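Local coordinates for protein tryptophane-5-halogenase (Microbispora sp. ATCC PTA-5024, PDB 5UAO) that probably uses flavin-adenine dinucleotide to chlorinate a tryptophan of the NAI-107 lanthipeptide precursor at the indole 5-position, at residues Thr278-Thr286 and Gly296-Ile304. Residues are numbered along the deposited sequence; the frame is centred on the assembly and turned at random.
Sequences TMNAGWCWT and GYVFSSAAI
Trp285 lays its indole flat over Gly296, with the glycine CA 3.5 Å from the centroid of the six-membered ring and only 6° off its normal. With CG set between the backbone N and the carbonyl carbon (chi1 76°), the ring swings across to the neighbouring strand, where the bare glycine CA lets it settle directly on the backbone. At the rim of the same indole, CZ3 meets Val298 CG2 at 3.7 Å, and the two side chains stand roughly perpendicular. Val298 is shared: its CB and CG1 lie against Trp283, CB over one face of the five-membered ring and CG1 3.6 Å from NE1, the atom that donates to Glu352.

Tyr297 points to the other face of the sheet, on the side of Cys284. Its CG is anti to the backbone N (chi1 -180°), which sends the ring across strand 282-288 to Met279, with Trp283 O at its edge. There the bent methionine chain folds over one ring face: CB lies 3.4 Å from Tyr297 CE1, the methyl CE makes a CH-pi contact 3.9 Å from the ring centroid, and SD, farther off above the same face, adds a Met-aromatic contact. Tyr297 OH accepts a hydrogen bond from Ala281 N at 3.1 Å and is also hydrogen-bonded to Glu312 of helix 306-316. Beyond the tyrosine, Ala281 CB rests on Ile304 CG2.

Backbone bonds knit strands 282-288 and 293-299 into an antiparallel hairpin, extended by Ser300 N to Ala281 O. The chemistry differs between the faces: beside Met279, one phenol oxygen ties the turn to a helix, while on the opposite face indoles and a valine pack together, and Trp285 also touches FAD, so the hairpin helps line the flavin pocket.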
loop_
_atom_site.group_PDB
_atom_site.type_symbol
_atom_site.label_atom_id
_atom_site.label_comp_id
_atom_site.label_asym_id
_atom_site.label_seq_id
_atom_site.Cartn_x
_atom_site.Cartn_y
_atom_site.Cartn_z
ATOM N N THR A 278 -10.727 -22.269 -21.913
ATOM C CA THR A 278 -10.906 -21.310 -23.012
ATOM C C THR A 278 -11.951 -21.903 -23.990
ATOM O O THR A 278 -11.905 -23.096 -24.271
ATOM C CB THR A 278 -9.612 -21.084 -23.729
ATOM O OG1 THR A 278 -8.623 -20.529 -22.854
ATOM C CG2 THR A 278 -9.748 -20.048 -24.886
ATOM N N MET A 279 -12.866 -21.050 -24.479
ATOM C CA MET A 279 -13.962 -21.410 -25.328
ATOM C C MET A 279 -13.888 -20.441 -26.534
ATOM O O MET A 279 -13.024 -19.557 -26.579
ATOM C CB MET A 279 -15.307 -21.240 -24.604
ATOM C CG MET A 279 -15.511 -22.096 -23.325
ATOM S SD MET A 279 -15.661 -23.842 -23.763
ATOM C CE MET A 279 -17.399 -23.900 -24.125
ATOM N N ASN A 280 -14.725 -20.665 -27.526
ATOM C CA ASN A 280 -14.571 -19.903 -28.788
ATOM C C ASN A 280 -14.850 -18.413 -28.635
ATOM O O ASN A 280 -14.258 -17.583 -29.331
ATOM C CB ASN A 280 -15.470 -20.497 -29.881
ATOM C CG ASN A 280 -15.008 -21.898 -30.341
ATOM O OD1 ASN A 280 -13.853 -22.230 -30.230
ATOM N ND2 ASN A 280 -15.935 -22.688 -30.897
ATOM N N ALA A 281 -15.778 -18.090 -27.750
ATOM C CA ALA A 281 -16.190 -16.692 -27.534
ATOM C C ALA A 281 -16.180 -16.319 -26.050
ATOM O O ALA A 281 -17.014 -15.495 -25.606
ATOM C CB ALA A 281 -17.576 -16.540 -28.098
ATOM N N GLY A 282 -15.202 -16.836 -25.282
ATOM C CA GLY A 282 -15.143 -16.609 -23.836
ATOM C C GLY A 282 -14.520 -17.803 -23.155
ATOM O O GLY A 282 -13.526 -18.344 -23.668
ATOM N N TRP A 283 -15.101 -18.224 -22.032
ATOM C CA TRP A 283 -14.480 -19.317 -21.282
ATOM C C TRP A 283 -15.531 -19.964 -20.403
ATOM O O TRP A 283 -16.572 -19.352 -20.101
ATOM C CB TRP A 283 -13.281 -18.757 -20.428
ATOM C CG TRP A 283 -13.725 -17.790 -19.324
ATOM C CD1 TRP A 283 -14.033 -16.477 -19.469
ATOM C CD2 TRP A 283 -14.032 -18.110 -17.953
ATOM N NE1 TRP A 283 -14.476 -15.947 -18.275
ATOM C CE2 TRP A 283 -14.464 -16.926 -17.327
ATOM C CE3 TRP A 283 -13.875 -19.281 -17.161
ATOM C CZ2 TRP A 283 -14.811 -16.875 -15.973
ATOM C CZ3 TRP A 283 -14.197 -19.224 -15.822
ATOM C CH2 TRP A 283 -14.650 -18.027 -15.232
ATOM N N CYS A 284 -15.212 -21.159 -19.873
ATOM C CA CYS A 284 -16.175 -21.912 -19.129
ATOM C C CYS A 284 -15.590 -22.357 -17.787
ATOM O O CYS A 284 -14.485 -22.846 -17.740
ATOM C CB CYS A 284 -16.674 -23.136 -19.956
ATOM S SG CYS A 284 -18.053 -24.028 -19.205
ATOM N N TRP A 285 -16.312 -22.129 -16.713
ATOM C CA TRP A 285 -15.889 -22.615 -15.367
ATOM C C TRP A 285 -16.407 -23.989 -15.135
ATOM O O TRP A 285 -17.481 -24.346 -15.655
ATOM C CB TRP A 285 -16.356 -21.691 -14.245
ATOM C CG TRP A 285 -17.813 -21.740 -13.818
ATOM C CD1 TRP A 285 -18.432 -22.709 -13.078
ATOM C CD2 TRP A 285 -18.790 -20.728 -14.024
ATOM N NE1 TRP A 285 -19.751 -22.366 -12.846
ATOM C CE2 TRP A 285 -19.966 -21.123 -13.380
ATOM C CE3 TRP A 285 -18.778 -19.528 -14.687
ATOM C CZ2 TRP A 285 -21.130 -20.346 -13.395
ATOM C CZ3 TRP A 285 -19.940 -18.734 -14.675
ATOM C CH2 TRP A 285 -21.084 -19.161 -14.099
ATOM N N THR A 286 -15.679 -24.717 -14.282
ATOM C CA THR A 286 -16.111 -25.986 -13.731
ATOM C C THR A 286 -15.840 -25.942 -12.233
ATOM O O THR A 286 -14.663 -25.882 -11.810
ATOM C CB THR A 286 -15.348 -27.188 -14.331
ATOM O OG1 THR A 286 -15.533 -27.273 -15.750
ATOM C CG2 THR A 286 -15.890 -28.503 -13.739
ATOM N N GLY A 296 -20.310 -23.046 -16.195
ATOM C CA GLY A 296 -20.834 -21.842 -16.815
ATOM C C GLY A 296 -19.945 -21.301 -17.915
ATOM O O GLY A 296 -18.763 -21.015 -17.703
ATOM N N TYR A 297 -20.526 -21.182 -19.093
ATOM C CA TYR A 297 -19.856 -20.577 -20.241
ATOM C C TYR A 297 -20.171 -19.089 -20.264
ATOM O O TYR A 297 -21.283 -18.644 -20.549
ATOM C CB TYR A 297 -20.336 -21.254 -21.511
ATOM C CG TYR A 297 -19.764 -20.785 -22.787
ATOM C CD1 TYR A 297 -18.705 -19.877 -22.843
ATOM C CD2 TYR A 297 -20.201 -21.357 -23.996
ATOM C CE1 TYR A 297 -18.175 -19.483 -24.061
ATOM C CE2 TYR A 297 -19.645 -20.984 -25.189
ATOM C CZ TYR A 297 -18.617 -20.094 -25.215
ATOM O OH TYR A 297 -18.068 -19.723 -26.428
ATOM N N VAL A 298 -19.158 -18.357 -19.851
ATOM C CA VAL A 298 -19.133 -16.915 -19.876
ATOM C C VAL A 298 -18.698 -16.477 -21.278
ATOM O O VAL A 298 -17.618 -16.828 -21.756
ATOM C CB VAL A 298 -18.092 -16.399 -18.806
ATOM C CG1 VAL A 298 -17.821 -14.903 -18.951
ATOM C CG2 VAL A 298 -18.599 -16.660 -17.385
ATOM N N PHE A 299 -19.509 -15.687 -21.909
ATOM C CA PHE A 299 -19.265 -15.323 -23.340
ATOM C C PHE A 299 -19.607 -13.859 -23.608
ATOM O O PHE A 299 -20.354 -13.249 -22.831
ATOM C CB PHE A 299 -20.074 -16.253 -24.306
ATOM C CG PHE A 299 -21.559 -16.226 -24.143
ATOM C CD1 PHE A 299 -22.184 -16.998 -23.167
ATOM C CD2 PHE A 299 -22.362 -15.530 -25.006
ATOM C CE1 PHE A 299 -23.569 -17.000 -23.054
ATOM C CE2 PHE A 299 -23.743 -15.482 -24.873
ATOM C CZ PHE A 299 -24.361 -16.237 -23.905
ATOM N N SER A 300 -19.105 -13.331 -24.744
ATOM C CA SER A 300 -19.585 -12.068 -25.339
ATOM C C SER A 300 -20.770 -12.296 -26.227
ATOM O O SER A 300 -20.661 -12.971 -27.287
ATOM C CB SER A 300 -18.518 -11.453 -26.227
ATOM O OG SER A 300 -19.167 -10.392 -26.948
ATOM N N SER A 301 -21.916 -11.749 -25.843
ATOM C CA SER A 301 -23.132 -11.929 -26.640
ATOM C C SER A 301 -22.973 -11.241 -28.044
ATOM O O SER A 301 -23.627 -11.618 -29.018
ATOM C CB SER A 301 -24.368 -11.416 -25.901
ATOM O OG SER A 301 -24.273 -10.027 -25.766
ATOM N N ALA A 302 -22.029 -10.311 -28.150
ATOM C CA ALA A 302 -21.745 -9.703 -29.450
ATOM C C ALA A 302 -21.096 -10.718 -30.384
ATOM O O ALA A 302 -21.178 -10.584 -31.621
ATOM C CB ALA A 302 -20.858 -8.486 -29.253
ATOM N N ALA A 303 -20.483 -11.754 -29.801
ATOM C CA ALA A 303 -19.669 -12.710 -30.587
ATOM C C ALA A 303 -20.400 -13.999 -30.880
ATOM O O ALA A 303 -20.055 -14.645 -31.825
ATOM C CB ALA A 303 -18.344 -13.019 -29.889
ATOM N N ILE A 304 -21.420 -14.359 -30.100
ATOM C CA ILE A 304 -22.096 -15.625 -30.254
ATOM C C ILE A 304 -23.499 -15.506 -29.669
ATOM O O ILE A 304 -23.685 -14.899 -28.643
ATOM C CB ILE A 304 -21.294 -16.791 -29.544
ATOM C CG1 ILE A 304 -21.920 -18.166 -29.808
ATOM C CG2 ILE A 304 -21.209 -16.610 -28.042
ATOM C CD1 ILE A 304 -20.965 -19.346 -29.565
#